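Local coordinates for sterol regulatory element-binding protein cleavage-activating protein (Schizosaccharomyces pombe, PDB 4YHC) that escorts Sre1 for processing when sterol or oxygen is low, and is represented here by its WD40 domain, at residues 87-92 / 100-105; 258-263 / 289-294; 406-411 / 430-435. The protein carries 9 engineered substitutions. One frame throughout, in Å; residues are numbered along the deposited sequence.

Contacts 1 and 3 each tie the two strands of a hairpin, within separate antiparallel sheets of the WD40 domain, whereas contact 2 joins one sheet to the next. No two contacts share a strand, and none touch: contacts 2 and 3 come nearest, at about 17 Å between nearest atoms, and contacts 1 and 2 lie on opposite sides of the chain's centre. All three are partly buried, with contact 3 farthest from that centre. Their chemistry differs accordingly: regular backbone pairing with an aliphatic face and an Asx motif in contact 1, aromatic and proline packing in contact 2, and a buried network of side-chain hydrogen bonds in contact 3.

Contact 1: 87-92 / 100-105; sequences NYVSLF and LNVESP
V89 and L100 form a hydrogen-bonded antiparallel pair in the hairpin of strands 88-92 and 96-101, the two middle strands of a four-stranded WD40 propeller blade within the predicted second WD repeat. V89 N donates to L100 O (2.9 Å), and L100 N returns a bond to V89 O (2.8 Å). Past the non-hydrogen-bonded pair of Y88 and N101, V102 N reaches N87 O at 2.7 Å and keeps the backbones joined. L100 O also receives a CA-H contact from Y88 CA (3.1 Å).

Aliphatic groups meet on the side of V89 and L100. V89 CG2 presses on V102 CG1 at 3.4 Å, tighter than usual carbon contact, the two side chains crossing at about a right angle. Farther along, a branch end of each leucine meets the other, L91 CD1 to L100 CD1 at 3.9 Å. L66 of strand 63-68 packs on both L100 and V102.

The other face carries Y88 and N101. N101 swings its amide to the side opposite its own nitrogen (chi1 -174°), which places N101 ND2 3.7 Å from Y88 CE1, the amide inclined 63° to the ring. OD1 meanwhile closes an Asx motif, taking S104 N and, weakly, E103 N. Exchanging N101 for a leucine would probably leave S104 N without this acceptor and the turn after the strand less firmly held. The bond from S104 N to N101 OD1 is 2.9 Å long, and the donor stands above the amide, 51° out of its plane.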
loop_
_atom_site.group_PDB
_atom_site.type_symbol
_atom_site.label_atom_id
_atom_site.label_comp_id
_atom_site.label_asym_id
_atom_site.label_seq_id
_atom_site.Cartn_x
_atom_site.Cartn_y
_atom_site.Cartn_z
ATOM N N ASN A 87 10.350 10.140 -7.297
ATOM C CA ASN A 87 11.603 10.809 -7.673
ATOM C C ASN A 87 12.544 11.058 -6.526
ATOM O O ASN A 87 13.755 11.240 -6.750
ATOM C CB ASN A 87 11.319 12.150 -8.357
ATOM C CG ASN A 87 10.529 11.970 -9.617
ATOM O OD1 ASN A 87 10.826 11.107 -10.406
ATOM N ND2 ASN A 87 9.458 12.694 -9.745
ATOM N N TYR A 88 11.994 11.100 -5.315
ATOM C CA TYR A 88 12.769 11.329 -4.106
ATOM C C TYR A 88 12.500 10.237 -3.050
ATOM O O TYR A 88 11.389 9.680 -2.955
ATOM C CB TYR A 88 12.397 12.724 -3.526
ATOM C CG TYR A 88 12.621 13.802 -4.521
ATOM C CD1 TYR A 88 13.922 14.273 -4.806
ATOM C CD2 TYR A 88 11.584 14.330 -5.237
ATOM C CE1 TYR A 88 14.138 15.250 -5.773
ATOM C CE2 TYR A 88 11.807 15.297 -6.226
ATOM C CZ TYR A 88 13.091 15.737 -6.488
ATOM O OH TYR A 88 13.287 16.703 -7.469
ATOM N N VAL A 89 13.509 9.929 -2.275
ATOM C CA VAL A 89 13.367 9.043 -1.121
ATOM C C VAL A 89 13.842 9.797 0.117
ATOM O O VAL A 89 14.869 10.566 0.036
ATOM C CB VAL A 89 14.175 7.762 -1.297
ATOM C CG1 VAL A 89 13.832 6.764 -0.215
ATOM C CG2 VAL A 89 13.840 7.084 -2.613
ATOM N N SER A 90 13.109 9.620 1.226
ATOM C CA SER A 90 13.513 10.116 2.544
ATOM C C SER A 90 13.876 8.977 3.408
ATOM O O SER A 90 13.061 8.084 3.591
ATOM C CB SER A 90 12.402 10.875 3.289
ATOM O OG SER A 90 11.212 10.094 3.373
ATOM N N LEU A 91 15.096 9.000 3.931
ATOM C CA LEU A 91 15.590 7.979 4.848
ATOM C C LEU A 91 15.780 8.632 6.235
ATOM O O LEU A 91 16.332 9.719 6.331
ATOM C CB LEU A 91 16.920 7.448 4.367
ATOM C CG LEU A 91 17.075 6.739 3.034
ATOM C CD1 LEU A 91 18.537 6.380 2.848
ATOM C CD2 LEU A 91 16.215 5.485 3.026
ATOM N N PHE A 92 15.343 7.964 7.286
ATOM C CA PHE A 92 15.486 8.476 8.628
ATOM C C PHE A 92 16.305 7.510 9.439
ATOM O O PHE A 92 15.933 6.325 9.589
ATOM C CB PHE A 92 14.109 8.606 9.319
ATOM C CG PHE A 92 13.313 9.794 8.850
ATOM C CD1 PHE A 92 12.756 9.809 7.578
ATOM C CD2 PHE A 92 13.101 10.900 9.706
ATOM C CE1 PHE A 92 12.056 10.902 7.134
ATOM C CE2 PHE A 92 12.395 11.980 9.262
ATOM C CZ PHE A 92 11.893 11.998 7.969
ATOM N N LEU A 100 17.146 12.013 -0.802
ATOM C CA LEU A 100 17.830 11.677 -2.036
ATOM C C LEU A 100 16.995 11.803 -3.271
ATOM O O LEU A 100 15.821 11.386 -3.333
ATOM C CB LEU A 100 18.377 10.276 -1.999
ATOM C CG LEU A 100 19.454 10.002 -0.949
ATOM C CD1 LEU A 100 18.971 8.809 -0.158
ATOM C CD2 LEU A 100 20.861 9.737 -1.522
ATOM N N ASN A 101 17.645 12.286 -4.290
ATOM C CA ASN A 101 17.068 12.364 -5.594
ATOM C C ASN A 101 17.344 11.013 -6.206
ATOM O O ASN A 101 18.513 10.587 -6.279
ATOM C CB ASN A 101 17.743 13.493 -6.356
ATOM C CG ASN A 101 17.107 13.754 -7.695
ATOM O OD1 ASN A 101 16.664 12.850 -8.394
ATOM N ND2 ASN A 101 17.025 15.009 -8.039
ATOM N N VAL A 102 16.301 10.281 -6.627
ATOM C CA VAL A 102 16.591 8.944 -7.189
ATOM C C VAL A 102 16.615 8.974 -8.718
ATOM O O VAL A 102 17.221 8.096 -9.301
ATOM C CB VAL A 102 15.693 7.804 -6.672
ATOM C CG1 VAL A 102 16.034 7.464 -5.222
ATOM C CG2 VAL A 102 14.234 8.149 -6.787
ATOM N N GLU A 103 16.029 10.010 -9.322
ATOM C CA GLU A 103 15.960 10.165 -10.771
ATOM C C GLU A 103 17.317 10.583 -11.283
ATOM O O GLU A 103 17.848 9.971 -12.181
ATOM C CB GLU A 103 14.846 11.179 -11.151
ATOM C CG GLU A 103 13.961 10.770 -12.341
ATOM C CD GLU A 103 13.414 9.335 -12.206
ATOM O OE1 GLU A 103 12.527 9.068 -11.345
ATOM O OE2 GLU A 103 13.900 8.440 -12.929
ATOM N N SER A 104 17.929 11.583 -10.669
ATOM C CA SER A 104 19.360 11.874 -10.917
ATOM C C SER A 104 20.149 11.731 -9.618
ATOM O O SER A 104 20.239 12.705 -8.837
ATOM C CB SER A 104 19.544 13.302 -11.477
ATOM O OG SER A 104 18.637 13.564 -12.542
ATOM N N PRO A 105 20.712 10.536 -9.365
ATOM C CA PRO A 105 21.053 10.233 -7.978
ATOM C C PRO A 105 21.968 11.257 -7.296
ATOM O O PRO A 105 23.067 11.534 -7.774
ATOM C CB PRO A 105 21.713 8.864 -8.040
ATOM C CG PRO A 105 21.882 8.530 -9.448
ATOM C CD PRO A 105 20.958 9.400 -10.248
#

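Contact 2: 258-263 / 289-294; sequences FTLPPI and FCFTHA
F258 and F289 make a T-shaped stack between consecutive sheets of the WD40 propeller: F258 lies near the end of strand 253-259, the last strand of its four-stranded blade, and F289 lies on strand 281-292 of the following sheet. The ring centroids of F258 and F289 are 4.9 Å apart with planes at 82°. F289 supplies the edge, its CZ standing over the centre of the F258 ring and F289 CE2 3.7 Å from F258 CG. Y304 of strand 299-304 meets both rings.

L260 divides its two methyl branches between two aromatics. L260 CD1 lies 3.9 Å from F289 CD2, while L260 CD2 comes obliquely to F291 CE1 at 4.1 Å, so one leucine end bridges alternate residues of the facing strand. F291 holds CG between its backbone N and carbonyl carbon (chi1 64°), the crowded position, and in that setting its ring is turned to meet I263. I263 CG1 lies over one face of the F291 ring, offset toward the rim and 4.0 Å from its centroid, a CH-pi contact. P261 reaches the far end of the same ring, with P261 CG 3.9 Å from F291 CZ; Y302 is a further aromatic neighbour.

Beyond F291 the prolines meet the end of the other segment. Although the CB of H293 points away, the imidazole returns to bring H293 NE2 within 3.4 Å of P261 CB. H293 ND1 is hydrogen-bonded to V295 N. P262 O lies over one imidazole face, offset toward the rim, and P262 CB packs beside A294 CB. P262 O also accepts A294 N at 3.0 Å, from a donor 45° out of the carbonyl plane.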
loop_
_atom_site.group_PDB
_atom_site.type_symbol
_atom_site.label_atom_id
_atom_site.label_comp_id
_atom_site.label_asym_id
_atom_site.label_seq_id
_atom_site.Cartn_x
_atom_site.Cartn_y
_atom_site.Cartn_z
ATOM N N PHE A 258 -19.930 -2.195 6.595
ATOM C CA PHE A 258 -19.831 -3.515 6.018
ATOM C C PHE A 258 -19.818 -4.477 7.208
ATOM O O PHE A 258 -19.318 -4.125 8.232
ATOM C CB PHE A 258 -18.512 -3.686 5.206
ATOM C CG PHE A 258 -18.449 -2.837 3.936
ATOM C CD1 PHE A 258 -18.125 -1.512 3.995
ATOM C CD2 PHE A 258 -18.716 -3.386 2.717
ATOM C CE1 PHE A 258 -18.028 -0.733 2.839
ATOM C CE2 PHE A 258 -18.596 -2.632 1.559
ATOM C CZ PHE A 258 -18.293 -1.299 1.632
ATOM N N THR A 259 -20.343 -5.689 7.042
ATOM C CA THR A 259 -20.334 -6.686 8.121
ATOM C C THR A 259 -19.193 -7.651 7.907
ATOM O O THR A 259 -19.095 -8.232 6.836
ATOM C CB THR A 259 -21.669 -7.488 8.143
ATOM O OG1 THR A 259 -22.743 -6.562 8.267
ATOM C CG2 THR A 259 -21.723 -8.402 9.369
ATOM N N LEU A 260 -18.298 -7.733 8.898
ATOM C CA LEU A 260 -17.103 -8.576 8.842
ATOM C C LEU A 260 -16.916 -9.323 10.145
ATOM O O LEU A 260 -17.410 -8.916 11.187
ATOM C CB LEU A 260 -15.808 -7.742 8.575
ATOM C CG LEU A 260 -15.799 -7.162 7.150
ATOM C CD1 LEU A 260 -14.605 -6.219 7.043
ATOM C CD2 LEU A 260 -15.742 -8.213 6.034
ATOM N N PRO A 261 -16.123 -10.359 10.110
ATOM C CA PRO A 261 -15.698 -10.978 11.368
ATOM C C PRO A 261 -14.602 -10.172 11.997
ATOM O O PRO A 261 -14.160 -9.139 11.411
ATOM C CB PRO A 261 -15.217 -12.356 10.929
ATOM C CG PRO A 261 -14.800 -12.197 9.542
ATOM C CD PRO A 261 -15.656 -11.120 8.918
ATOM N N PRO A 262 -14.188 -10.583 13.201
ATOM C CA PRO A 262 -13.237 -9.867 13.946
ATOM C C PRO A 262 -11.925 -9.805 13.189
ATOM O O PRO A 262 -11.504 -10.795 12.633
ATOM C CB PRO A 262 -13.063 -10.719 15.203
ATOM C CG PRO A 262 -14.347 -11.480 15.332
ATOM C CD PRO A 262 -14.759 -11.750 13.966
ATOM N N ILE A 263 -11.291 -8.651 13.226
ATOM C CA ILE A 263 -10.117 -8.345 12.372
ATOM C C ILE A 263 -8.938 -8.176 13.287
ATOM O O ILE A 263 -9.012 -7.543 14.328
ATOM C CB ILE A 263 -10.404 -7.076 11.542
ATOM C CG1 ILE A 263 -11.363 -7.437 10.427
ATOM C CG2 ILE A 263 -9.125 -6.405 10.964
ATOM C CD1 ILE A 263 -12.001 -6.227 9.797
ATOM N N PHE A 289 -11.520 -6.199 0.293
ATOM C CA PHE A 289 -10.867 -6.050 1.616
ATOM C C PHE A 289 -9.940 -7.236 1.795
ATOM O O PHE A 289 -10.295 -8.359 1.376
ATOM C CB PHE A 289 -11.841 -6.096 2.804
ATOM C CG PHE A 289 -12.883 -5.058 2.816
ATOM C CD1 PHE A 289 -12.617 -3.750 2.394
ATOM C CD2 PHE A 289 -14.128 -5.323 3.297
ATOM C CE1 PHE A 289 -13.594 -2.760 2.421
ATOM C CE2 PHE A 289 -15.099 -4.330 3.336
ATOM C CZ PHE A 289 -14.835 -3.044 2.842
ATOM N N CYS A 290 -8.823 -7.005 2.460
ATOM C CA CYS A 290 -7.897 -8.029 2.886
ATOM C C CYS A 290 -7.666 -7.826 4.347
ATOM O O CYS A 290 -7.432 -6.727 4.797
ATOM C CB CYS A 290 -6.537 -7.908 2.156
ATOM S SG CYS A 290 -5.329 -9.155 2.673
ATOM N N PHE A 291 -7.689 -8.911 5.095
ATOM C CA PHE A 291 -7.405 -8.871 6.561
ATOM C C PHE A 291 -7.028 -10.262 7.107
ATOM O O PHE A 291 -7.163 -11.268 6.404
ATOM C CB PHE A 291 -8.578 -8.237 7.327
ATOM C CG PHE A 291 -9.831 -9.027 7.242
ATOM C CD1 PHE A 291 -10.748 -8.819 6.238
ATOM C CD2 PHE A 291 -10.073 -10.026 8.180
ATOM C CE1 PHE A 291 -11.920 -9.556 6.197
ATOM C CE2 PHE A 291 -11.214 -10.773 8.138
ATOM C CZ PHE A 291 -12.142 -10.555 7.145
ATOM N N THR A 292 -6.467 -10.262 8.307
ATOM C CA THR A 292 -6.251 -11.472 9.091
ATOM C C THR A 292 -7.318 -11.593 10.121
ATOM O O THR A 292 -7.642 -10.669 10.856
ATOM C CB THR A 292 -4.876 -11.450 9.741
ATOM O OG1 THR A 292 -3.921 -11.338 8.682
ATOM C CG2 THR A 292 -4.576 -12.767 10.549
ATOM N N HIS A 293 -7.961 -12.725 10.063
ATOM C CA HIS A 293 -9.098 -13.034 10.894
ATOM C C HIS A 293 -8.551 -13.171 12.325
ATOM O O HIS A 293 -7.572 -13.936 12.571
ATOM C CB HIS A 293 -9.661 -14.346 10.364
ATOM C CG HIS A 293 -11.048 -14.644 10.818
ATOM N ND1 HIS A 293 -11.383 -14.844 12.158
ATOM C CD2 HIS A 293 -12.189 -14.741 10.123
ATOM C CE1 HIS A 293 -12.681 -15.100 12.232
ATOM N NE2 HIS A 293 -13.183 -15.050 11.009
ATOM N N ALA A 294 -9.087 -12.396 13.242
ATOM C CA ALA A 294 -8.658 -12.420 14.619
ATOM C C ALA A 294 -8.924 -13.728 15.374
ATOM O O ALA A 294 -8.282 -13.987 16.372
ATOM C CB ALA A 294 -9.298 -11.263 15.391
#

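Contact 3: 406-411 / 430-435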
loop_
_atom_site.group_PDB
_atom_site.type_symbol
_atom_site.label_atom_id
_atom_site.label_comp_id
_atom_site.label_asym_id
_atom_site.label_seq_id
_atom_site.Cartn_x
_atom_site.Cartn_y
_atom_site.Cartn_z
ATOM N N GLU A 406 20.257 -27.065 -2.394
ATOM C CA GLU A 406 19.005 -27.799 -2.439
ATOM C C GLU A 406 18.051 -27.352 -3.534
ATOM O O GLU A 406 18.061 -26.200 -3.994
ATOM C CB GLU A 406 18.296 -27.767 -1.073
ATOM C CG GLU A 406 17.988 -26.392 -0.535
ATOM C CD GLU A 406 17.233 -26.452 0.788
ATOM O OE1 GLU A 406 15.983 -26.583 0.763
ATOM O OE2 GLU A 406 17.891 -26.371 1.860
ATOM N N THR A 407 17.206 -28.304 -3.890
ATOM C CA THR A 407 16.213 -28.172 -4.903
ATOM C C THR A 407 14.867 -27.970 -4.176
ATOM O O THR A 407 14.579 -28.670 -3.215
ATOM C CB THR A 407 16.203 -29.443 -5.791
ATOM O OG1 THR A 407 17.398 -29.455 -6.588
ATOM C CG2 THR A 407 15.027 -29.477 -6.660
ATOM N N GLN A 408 14.096 -26.973 -4.612
ATOM C CA GLN A 408 12.834 -26.626 -3.990
ATOM C C GLN A 408 11.745 -26.582 -5.019
ATOM O O GLN A 408 11.964 -26.143 -6.157
ATOM C CB GLN A 408 12.935 -25.239 -3.331
ATOM C CG GLN A 408 13.913 -25.119 -2.184
ATOM C CD GLN A 408 14.267 -23.671 -1.828
ATOM O OE1 GLN A 408 13.857 -22.711 -2.492
ATOM N NE2 GLN A 408 15.090 -23.518 -0.814
ATOM N N VAL A 409 10.557 -27.015 -4.654
ATOM C CA VAL A 409 9.438 -26.889 -5.511
ATOM C C VAL A 409 8.559 -25.830 -4.865
ATOM O O VAL A 409 8.232 -25.968 -3.661
ATOM C CB VAL A 409 8.617 -28.166 -5.627
ATOM C CG1 VAL A 409 7.478 -27.930 -6.564
ATOM C CG2 VAL A 409 9.474 -29.321 -6.195
ATOM N N TRP A 410 8.184 -24.819 -5.647
ATOM C CA TRP A 410 7.231 -23.745 -5.191
ATOM C C TRP A 410 5.956 -23.809 -5.975
ATOM O O TRP A 410 5.922 -24.329 -7.144
ATOM C CB TRP A 410 7.882 -22.391 -5.361
ATOM C CG TRP A 410 9.070 -22.169 -4.518
ATOM C CD1 TRP A 410 10.313 -22.665 -4.709
ATOM C CD2 TRP A 410 9.140 -21.347 -3.334
ATOM N NE1 TRP A 410 11.159 -22.246 -3.673
ATOM C CE2 TRP A 410 10.470 -21.378 -2.870
ATOM C CE3 TRP A 410 8.211 -20.546 -2.659
ATOM C CZ2 TRP A 410 10.878 -20.719 -1.723
ATOM C CZ3 TRP A 410 8.634 -19.823 -1.516
ATOM C CH2 TRP A 410 9.955 -19.942 -1.055
ATOM N N GLU A 411 4.859 -23.378 -5.365
ATOM C CA GLU A 411 3.640 -23.193 -6.079
ATOM C C GLU A 411 3.431 -21.651 -6.125
ATOM O O GLU A 411 3.537 -20.969 -5.098
ATOM C CB GLU A 411 2.463 -23.905 -5.441
ATOM C CG GLU A 411 1.155 -23.615 -6.178
ATOM C CD GLU A 411 -0.102 -23.841 -5.362
ATOM O OE1 GLU A 411 -0.039 -23.904 -4.106
ATOM O OE2 GLU A 411 -1.191 -23.906 -5.990
ATOM N N TYR A 430 16.437 -25.371 -8.915
ATOM C CA TYR A 430 17.554 -26.307 -8.768
ATOM C C TYR A 430 18.712 -25.577 -8.157
ATOM O O TYR A 430 19.128 -24.571 -8.662
ATOM C CB TYR A 430 17.965 -26.876 -10.126
ATOM C CG TYR A 430 18.997 -27.927 -9.933
ATOM C CD1 TYR A 430 18.631 -29.191 -9.509
ATOM C CD2 TYR A 430 20.337 -27.642 -10.076
ATOM C CE1 TYR A 430 19.577 -30.171 -9.303
ATOM C CE2 TYR A 430 21.305 -28.617 -9.874
ATOM C CZ TYR A 430 20.913 -29.881 -9.490
ATOM O OH TYR A 430 21.847 -30.854 -9.270
ATOM N N ASN A 431 19.196 -26.063 -7.035
ATOM C CA ASN A 431 20.214 -25.349 -6.270
ATOM C C ASN A 431 19.793 -23.924 -5.804
ATOM O O ASN A 431 20.536 -22.905 -5.960
ATOM C CB ASN A 431 21.517 -25.281 -7.018
ATOM C CG ASN A 431 22.673 -25.187 -6.071
ATOM O OD1 ASN A 431 22.556 -25.606 -4.908
ATOM N ND2 ASN A 431 23.784 -24.624 -6.527
ATOM N N SER A 432 18.569 -23.876 -5.293
ATOM C CA SER A 432 18.016 -22.622 -4.779
ATOM C C SER A 432 18.916 -21.961 -3.735
ATOM O O SER A 432 19.392 -22.594 -2.818
ATOM C CB SER A 432 16.637 -22.851 -4.176
ATOM O OG SER A 432 16.124 -21.634 -3.613
ATOM N N LEU A 433 19.105 -20.659 -3.843
ATOM C CA LEU A 433 19.696 -19.897 -2.741
ATOM C C LEU A 433 18.656 -19.270 -1.765
ATOM O O LEU A 433 18.975 -18.381 -0.987
ATOM C CB LEU A 433 20.555 -18.807 -3.341
ATOM C CG LEU A 433 21.956 -19.241 -3.765
ATOM C CD1 LEU A 433 22.045 -20.668 -4.279
ATOM C CD2 LEU A 433 22.484 -18.248 -4.770
ATOM N N ILE A 434 17.418 -19.706 -1.798
ATOM C CA ILE A 434 16.412 -19.119 -0.924
ATOM C C ILE A 434 16.182 -19.991 0.284
ATOM O O ILE A 434 15.730 -21.086 0.161
ATOM C CB ILE A 434 15.100 -18.882 -1.680
ATOM C CG1 ILE A 434 15.353 -17.839 -2.779
ATOM C CG2 ILE A 434 14.030 -18.313 -0.751
ATOM C CD1 ILE A 434 14.402 -17.949 -3.950
ATOM N N ILE A 435 16.449 -19.490 1.485
ATOM C CA ILE A 435 16.129 -20.318 2.693
ATOM C C ILE A 435 14.953 -19.765 3.538
ATOM O O ILE A 435 14.438 -20.440 4.419
ATOM C CB ILE A 435 17.376 -20.666 3.544
ATOM C CG1 ILE A 435 18.262 -19.441 3.780
ATOM C CG2 ILE A 435 18.153 -21.790 2.853
ATOM C CD1 ILE A 435 19.078 -18.977 2.581
#
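Q408 OE1 is gripped from opposite faces of its amide plane, by S432 OG across the contact and by W410 NE1 from its own strand. The S432 hydroxyl donates at 2.7 Å from OG to Q408 OE1, arriving steeply, 62° out of the plane. W410 NE1 approaches Q408 OE1 at 3.0 Å with a tilt of 31°, the oxygen lying in the indole plane at the ring edge. The other end of the amide is engaged as well: Q408 NE2 donates to I434 O (2.7 Å), nearly along the C=O axis and within the amide's own plane. Three bonds thus fix the rotation of a buried glutamine head, two of them at its oxygen and one at its nitrogen.

S432 can serve this oxygen because its hydroxyl extends trans to the backbone nitrogen (chi1 177°). S432 OG also accepts I434 N at 2.9 Å, closing an ST turn, so the hydroxyl both gives and receives. The turn curls the chain round the amide and brings I434 over toward the indole, where I434 CG2 lies 4.1 Å from W410 CZ2. W3 and Y456, the latter on strand 456-462, also pack on I434.

Nearer the corner at Y430 and N431, the backbone joins through a single weak bond from S432 N to E406 O (2.7 Å), bent at the hydrogen. T407 OG1 rests obliquely against the Y430 ring, 3.2 Å from Y430 CD1, and the H6 ring lies nearly parallel to that of Y430.

Here strands 406-416 and 421-432 part at the open end of their hairpin, whose first strand lies within the predicted fifth WD repeat: a buried side-chain amide takes over from strand pairing as the chain leaves one antiparallel sheet of the WD40 domain for the next.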